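Monosaccharide ABC transporter substrate-binding protein, CUT2 family (Bradyrhizobium sp., PDB 4YHS) probably binds a sugar or related small solute outside the inner membrane and delivers it to an ABC importer of the CUT2 family. Local coordinates at residues Glu101-Lys104 against Gln105-Gln108; Ser298-Ile301 against Gln302-Ala306. All coordinates share one frame; numbering follows the deposited sequence. Where two conformers were deposited one is given.

Interaction 1. Residues Glu101-Lys104 against Gln105-Gln108; sequences ELNK and QISQ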
ATOM      1  N   GLU A 101     -18.076   2.405  -7.895  1.00 20.98           N
ATOM      2  CA  GLU A 101     -18.784   1.259  -8.470  1.00 27.88           C
ATOM      3  C   GLU A 101     -18.997   0.101  -7.496  1.00 27.28           C
ATOM      4  O   GLU A 101     -18.856  -1.059  -7.881  1.00 19.64           O
ATOM      5  CB  GLU A 101     -18.030   0.749  -9.707  1.00 21.31           C
ATOM      6  CG  GLU A 101     -17.836   1.820 -10.785  1.00 27.56           C
ATOM      7  CD  GLU A 101     -19.138   2.422 -11.230  1.00 25.58           C
ATOM      8  OE1 GLU A 101     -19.984   1.668 -11.766  1.00 26.11           O
ATOM      9  OE2 GLU A 101     -19.344   3.636 -11.005  1.00 24.20           O
ATOM     10  N   LEU A 102     -19.399   0.403  -6.264  1.00 22.49           N
ATOM     11  CA  LEU A 102     -19.671  -0.646  -5.291  1.00 23.71           C
ATOM     12  C   LEU A 102     -20.700  -1.664  -5.826  1.00 20.34           C
ATOM     13  O   LEU A 102     -20.516  -2.855  -5.667  1.00 23.75           O
ATOM     14  CB  LEU A 102     -20.163  -0.046  -3.979  1.00 18.99           C
ATOM     15  CG  LEU A 102     -20.625  -1.047  -2.912  1.00 23.68           C
ATOM     16  CD1 LEU A 102     -19.473  -1.847  -2.373  1.00 23.49           C
ATOM     17  CD2 LEU A 102     -21.358  -0.348  -1.787  1.00 25.25           C
ATOM     18  N   ASN A 103     -21.781  -1.202  -6.444  1.00 22.38           N
ATOM     19  CA  ASN A 103     -22.814  -2.118  -6.923  1.00 26.61           C
ATOM     20  C   ASN A 103     -22.317  -3.068  -7.995  1.00 26.40           C
ATOM     21  O   ASN A 103     -22.753  -4.218  -8.060  1.00 26.39           O
ATOM     22  CB  ASN A 103     -24.007  -1.336  -7.443  1.00 24.92           C
ATOM     23  CG  ASN A 103     -24.755  -0.646  -6.338  1.00 38.78           C
ATOM     24  OD1 ASN A 103     -24.745  -1.103  -5.194  1.00 45.70           O
ATOM     25  ND2 ASN A 103     -25.402   0.472  -6.665  1.00 41.55           N
ATOM     26  N   LYS A 104     -21.373  -2.617  -8.814  1.00 21.54           N
ATOM     27  CA  LYS A 104     -20.810  -3.488  -9.843  1.00 23.80           C
ATOM     28  C   LYS A 104     -19.889  -4.517  -9.178  1.00 18.09           C
ATOM     29  O   LYS A 104     -19.862  -5.676  -9.566  1.00 22.48           O
ATOM     30  CB  LYS A 104     -20.081  -2.679 -10.907  1.00 27.46           C
ATOM     31  CG  LYS A 104     -19.228  -3.495 -11.845  1.00 23.94           C
ATOM     32  CD  LYS A 104     -20.052  -4.443 -12.681  1.00 25.36           C
ATOM     33  CE  LYS A 104     -20.653  -3.736 -13.896  1.00 52.78           C
ATOM     34  NZ  LYS A 104     -20.619  -4.623 -15.097  1.00 65.40           N
ATOM     35  N   GLN A 105     -19.185  -4.123  -8.128  1.00 20.64           N
ATOM     36  CA  GLN A 105     -18.325  -5.075  -7.450  1.00 20.23           C
ATOM     37  C   GLN A 105     -19.179  -6.156  -6.781  1.00 18.00           C
ATOM     38  O   GLN A 105     -18.856  -7.334  -6.844  1.00 19.64           O
ATOM     39  CB  GLN A 105     -17.425  -4.386  -6.439  1.00 15.64           C
ATOM     40  CG  GLN A 105     -16.552  -5.375  -5.697  1.00 15.64           C
ATOM     41  CD  GLN A 105     -15.466  -4.719  -4.918  1.00 20.10           C
ATOM     42  OE1 GLN A 105     -15.716  -3.779  -4.178  1.00 16.18           O
ATOM     43  NE2 GLN A 105     -14.228  -5.216  -5.075  1.00 19.29           N
ATOM     44  N   ILE A 106     -20.306  -5.765  -6.192  1.00 20.36           N
ATOM     45  CA  ILE A 106     -21.204  -6.729  -5.605  1.00 18.73           C
ATOM     46  C   ILE A 106     -21.681  -7.731  -6.661  1.00 23.57           C
ATOM     47  O   ILE A 106     -21.605  -8.938  -6.430  1.00 21.99           O
ATOM     48  CB  ILE A 106     -22.376  -6.026  -4.904  1.00 20.29           C
ATOM     49  CG1 ILE A 106     -21.846  -5.287  -3.664  1.00 21.20           C
ATOM     50  CG2 ILE A 106     -23.457  -7.030  -4.508  1.00 25.58           C
ATOM     51  CD1 ILE A 106     -22.890  -4.417  -2.976  1.00 30.67           C
ATOM     52  N   SER A 107     -22.142  -7.241  -7.814  0.50 23.28           N
ATOM     53  CA  SER A 107     -22.649  -8.126  -8.860  0.50 23.78           C
ATOM     54  C   SER A 107     -21.532  -9.014  -9.432  0.50 24.34           C
ATOM     55  O   SER A 107     -21.762 -10.191  -9.712  0.50 25.00           O
ATOM     56  CB  SER A 107     -23.325  -7.320  -9.985  0.50 25.65           C
ATOM     57  OG  SER A 107     -22.491  -6.292 -10.487  0.50 25.98           O
ATOM     58  N   GLN A 108     -20.331  -8.463  -9.590  1.00 23.85           N
ATOM     59  CA  GLN A 108     -19.204  -9.234 -10.132  1.00 20.67           C
ATOM     60  C   GLN A 108     -18.804 -10.385  -9.194  1.00 31.36           C
ATOM     61  O   GLN A 108     -18.525 -11.504  -9.650  1.00 22.61           O
ATOM     62  CB  GLN A 108     -17.998  -8.325 -10.396  1.00 18.95           C
ATOM     63  CG  GLN A 108     -18.138  -7.440 -11.601  1.00 20.15           C
ATOM     64  CD  GLN A 108     -16.928  -6.551 -11.805  1.00 20.61           C
ATOM     65  OE1 GLN A 108     -16.412  -5.951 -10.861  1.00 22.74           O
ATOM     66  NE2 GLN A 108     -16.477  -6.448 -13.053  1.00 24.05           N
TER

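Interaction 2. Residues Ser298-Ile301 against Gln302-Ala306; sequences SMVI and QGRIA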
ATOM      1  N   SER A 298       5.041  -2.770  -0.375  1.00 11.48           N
ATOM      2  CA  SER A 298       5.195  -4.021  -1.126  1.00 13.28           C
ATOM      3  C   SER A 298       3.814  -4.537  -1.571  1.00 14.22           C
ATOM      4  O   SER A 298       3.415  -5.673  -1.250  1.00 13.09           O
ATOM      5  CB  SER A 298       5.907  -5.095  -0.280  1.00 13.64           C
ATOM      6  OG  SER A 298       7.240  -4.744   0.010  1.00 14.29           O
HETATM    7  N   MSE A 299       3.057  -3.700  -2.276  1.00 12.30           N
HETATM    8  CA  MSE A 299       1.683  -4.083  -2.646  1.00 13.68           C
HETATM    9  C   MSE A 299       1.625  -5.302  -3.554  1.00 10.98           C
HETATM   10  O   MSE A 299       0.646  -6.050  -3.540  1.00 12.80           O
HETATM   11  CB  MSE A 299       0.939  -2.906  -3.304  1.00 12.28           C
HETATM   12  CG  MSE A 299       1.024  -2.726  -4.810  1.00 12.85           C
HETATM   13 SE   MSE A 299       2.804  -2.170  -5.418  1.00 21.74          SE
HETATM   14  CE  MSE A 299       2.792  -0.235  -4.991  1.00 14.06           C
ATOM     15  N   VAL A 300       2.674  -5.528  -4.324  1.00 12.75           N
ATOM     16  CA  VAL A 300       2.763  -6.763  -5.106  1.00 12.41           C
ATOM     17  C   VAL A 300       2.689  -8.007  -4.194  1.00 10.82           C
ATOM     18  O   VAL A 300       1.923  -8.960  -4.450  1.00 12.37           O
ATOM     19  CB  VAL A 300       4.071  -6.828  -5.926  1.00 12.54           C
ATOM     20  CG1 VAL A 300       4.165  -8.126  -6.660  1.00 10.84           C
ATOM     21  CG2 VAL A 300       4.192  -5.681  -6.915  1.00 10.62           C
ATOM     22  N   ILE A 301       3.484  -7.969  -3.135  1.00 14.53           N
ATOM     23  CA  ILE A 301       3.544  -9.023  -2.138  1.00 15.86           C
ATOM     24  C   ILE A 301       2.220  -9.165  -1.354  1.00 10.94           C
ATOM     25  O   ILE A 301       1.853 -10.277  -0.976  1.00 14.50           O
ATOM     26  CB  ILE A 301       4.720  -8.790  -1.145  1.00 12.60           C
ATOM     27  CG1 ILE A 301       6.078  -8.614  -1.888  1.00 11.36           C
ATOM     28  CG2 ILE A 301       4.808  -9.949  -0.174  1.00 15.20           C
ATOM     29  CD1 ILE A 301       6.454  -9.742  -2.871  1.00 15.96           C
ATOM     30  N   GLN A 302       1.500  -8.057  -1.101  1.00 11.40           N
ATOM     31  CA  GLN A 302       0.147  -8.162  -0.557  1.00 10.82           C
ATOM     32  C   GLN A 302      -0.722  -9.031  -1.463  1.00 12.65           C
ATOM     33  O   GLN A 302      -1.437  -9.910  -0.967  1.00 12.79           O
ATOM     34  CB  GLN A 302      -0.467  -6.785  -0.366  1.00 12.08           C
ATOM     35  CG  GLN A 302       0.180  -6.034   0.784  1.00 11.95           C
ATOM     36  CD  GLN A 302      -0.337  -4.627   0.917  1.00 13.17           C
ATOM     37  OE1 GLN A 302      -1.550  -4.404   1.003  1.00 13.49           O
ATOM     38  NE2 GLN A 302       0.575  -3.652   0.909  1.00 11.96           N
ATOM     39  N   GLY A 303      -0.622  -8.836  -2.774  1.00 13.63           N
ATOM     40  CA  GLY A 303      -1.302  -9.693  -3.725  1.00 15.49           C
ATOM     41  C   GLY A 303      -0.868 -11.152  -3.643  1.00 12.14           C
ATOM     42  O   GLY A 303      -1.720 -12.054  -3.553  1.00 11.88           O
ATOM     43  N   ARG A 304       0.433 -11.402  -3.678  1.00 11.87           N
ATOM     44  CA  ARG A 304       0.938 -12.784  -3.536  1.00 11.48           C
ATOM     45  C   ARG A 304       0.475 -13.485  -2.238  1.00 14.80           C
ATOM     46  O   ARG A 304       0.106 -14.645  -2.274  1.00 14.68           O
ATOM     47  CB  ARG A 304       2.474 -12.815  -3.560  1.00 15.11           C
ATOM     48  CG  ARG A 304       3.156 -12.276  -4.815  1.00 15.91           C
ATOM     49  CD  ARG A 304       4.634 -12.628  -4.784  1.00 15.53           C
ATOM     50  NE  ARG A 304       5.390 -12.196  -5.988  1.00 16.55           N
ATOM     51  CZ  ARG A 304       5.613 -12.974  -7.048  1.00 14.96           C
ATOM     52  NH1 ARG A 304       5.115 -14.217  -7.093  1.00 18.57           N
ATOM     53  NH2 ARG A 304       6.356 -12.532  -8.076  1.00 18.44           N
ATOM     54  N   ILE A 305       0.561 -12.790  -1.098  1.00 11.58           N
ATOM     55  CA  ILE A 305       0.174 -13.365   0.181  1.00 13.86           C
ATOM     56  C   ILE A 305      -1.302 -13.752   0.192  1.00 15.25           C
ATOM     57  O   ILE A 305      -1.650 -14.805   0.712  1.00 13.50           O
ATOM     58  CB  ILE A 305       0.486 -12.398   1.353  1.00 12.82           C
ATOM     59  CG1 ILE A 305       2.002 -12.424   1.603  1.00 18.96           C
ATOM     60  CG2 ILE A 305      -0.256 -12.815   2.655  1.00 13.65           C
ATOM     61  CD1 ILE A 305       2.498 -11.393   2.533  1.00 15.59           C
ATOM     62  N   ALA A 306      -2.167 -12.915  -0.382  1.00 14.65           N
ATOM     63  CA  ALA A 306      -3.598 -13.237  -0.457  1.00 13.51           C
ATOM     64  C   ALA A 306      -3.846 -14.559  -1.183  1.00 15.57           C
ATOM     65  O   ALA A 306      -4.665 -15.364  -0.767  1.00 14.97           O
ATOM     66  CB  ALA A 306      -4.353 -12.125  -1.169  1.00 15.24           C
TER

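Interaction 1. Residues Glu101-Lys104 against Gln105-Gln108
Gln108 N donates to Lys104 O across 2.8 Å, the shortest of four i to i+4 backbone hydrogen bonds that start helix 102-115, a helix of the periplasmic-binding-protein fold. Glu101 occupies the N-cap position, and its O receives Gln105 N at 3.1 Å with an N-H...O angle of 155°. Ile106 N to Leu102 O and Ser107 N to Asn103 O complete the set, both at 162°.

Lys104 O has a second close neighbour in Ser107 OG, 2.9 Å away. That hydroxyl position belongs to one of two deposited conformers of Ser107, and the approach is therefore tentative.

The longer side chains then pack along the helix. Lys104 has its CG anti to the backbone N and bends at chi2 and chi3, which carries its aliphatic part across the base of Gln108, with Lys104 CD 3.7 Å from Gln108 CG. Further out, the amide of Gln108 stays beside the same lysine: Gln108 CD is 3.8 Å and Gln108 OE1 3.9 Å from Lys104 CG. Its NE2 meanwhile donates to Glu95 O, the carbonyl at the end of strand 90-95, so the amide is held at its nitrogen while its carbon and oxygen lie against the lysine chain. Gln105 is buried: with chi1 and chi2 both close to trans it reaches inward, where OE1 accepts from Ile125 N and NE2 bonds to Ser64 OG and Gly123 O, tying the first turn to the loop after strand 119-122 and to strand 60-65.

Leu102 and Ile106 meet at a slant, and Leu102, Gln105 and Ile106 all touch Leu130. The methyl Ile106 CD1 does the touching within the helix, 4.1 Å from Leu102 CG.

Interaction 2. Residues Ser298-Ile301 against Gln302-Ala306
The opening turns of helix 299-314, deep in the periplasmic-binding-protein fold, bring Ile301 against both Arg304 and Ile305. Four i to i+4 backbone bonds cross from 298-301 to 302-306, from Gln302 N to Ser298 O through Ile305 N to Ile301 O, the last being the shortest at 2.8 Å and the straightest at 167°.

Ile301 divides its contacts between two branches. Its CG2, anti to the backbone N, lies 3.8 Å from Ile305 CD1. Its other arm, bent at chi2 (-54°), carries Ile301 CD1 to 3.9 Å from Arg304 CD, placing the methyl at the edge of the guanidinium and near its plane. Val300 CG1 is a looser neighbour, 4.3 Å from Arg304 NE. The arginine chain runs extended from CG to NE, and NH1 forms a salt bridge with Glu83 of helix 71-87.

Gln302 has its CG beside the backbone N (chi1 -71°), and its extended chain runs alongside the first turn: NE2 comes within 3.7 Å of CA of Met299, present as selenomethionine, and donates to Asp297 O. The hydroxyl of Ser298 pairs with Tyr29 OH.

The Ile301 methyl thus lies along Arg304 CD and the guanidinium edge, while the Glu83 carboxylate probably balances the charge and fixes the guanidinium's direction on this partly exposed side chain, beside buried apolar neighbours.

Along the chain interaction 1 comes first and interaction 2 follows much later, yet both are opening turns of helices in the same structural half. Their centres lie 23 Å apart and their nearest atoms about 13 Å, so they do not touch. The mixed sheet that includes strands 60-65, 144-147 and 322-331 connects them: Gln105 of interaction 1 bonds to Ser64 on strand 60-65, while side chains of interaction 2 pack on strands 144-147 and 322-331. Position separates them as well, since 101-108 lies near the surface, 22 Å from the chain centre, and 298-306 is buried at 9 Å. Two distant parts of the sequence thus build helices around one sheet.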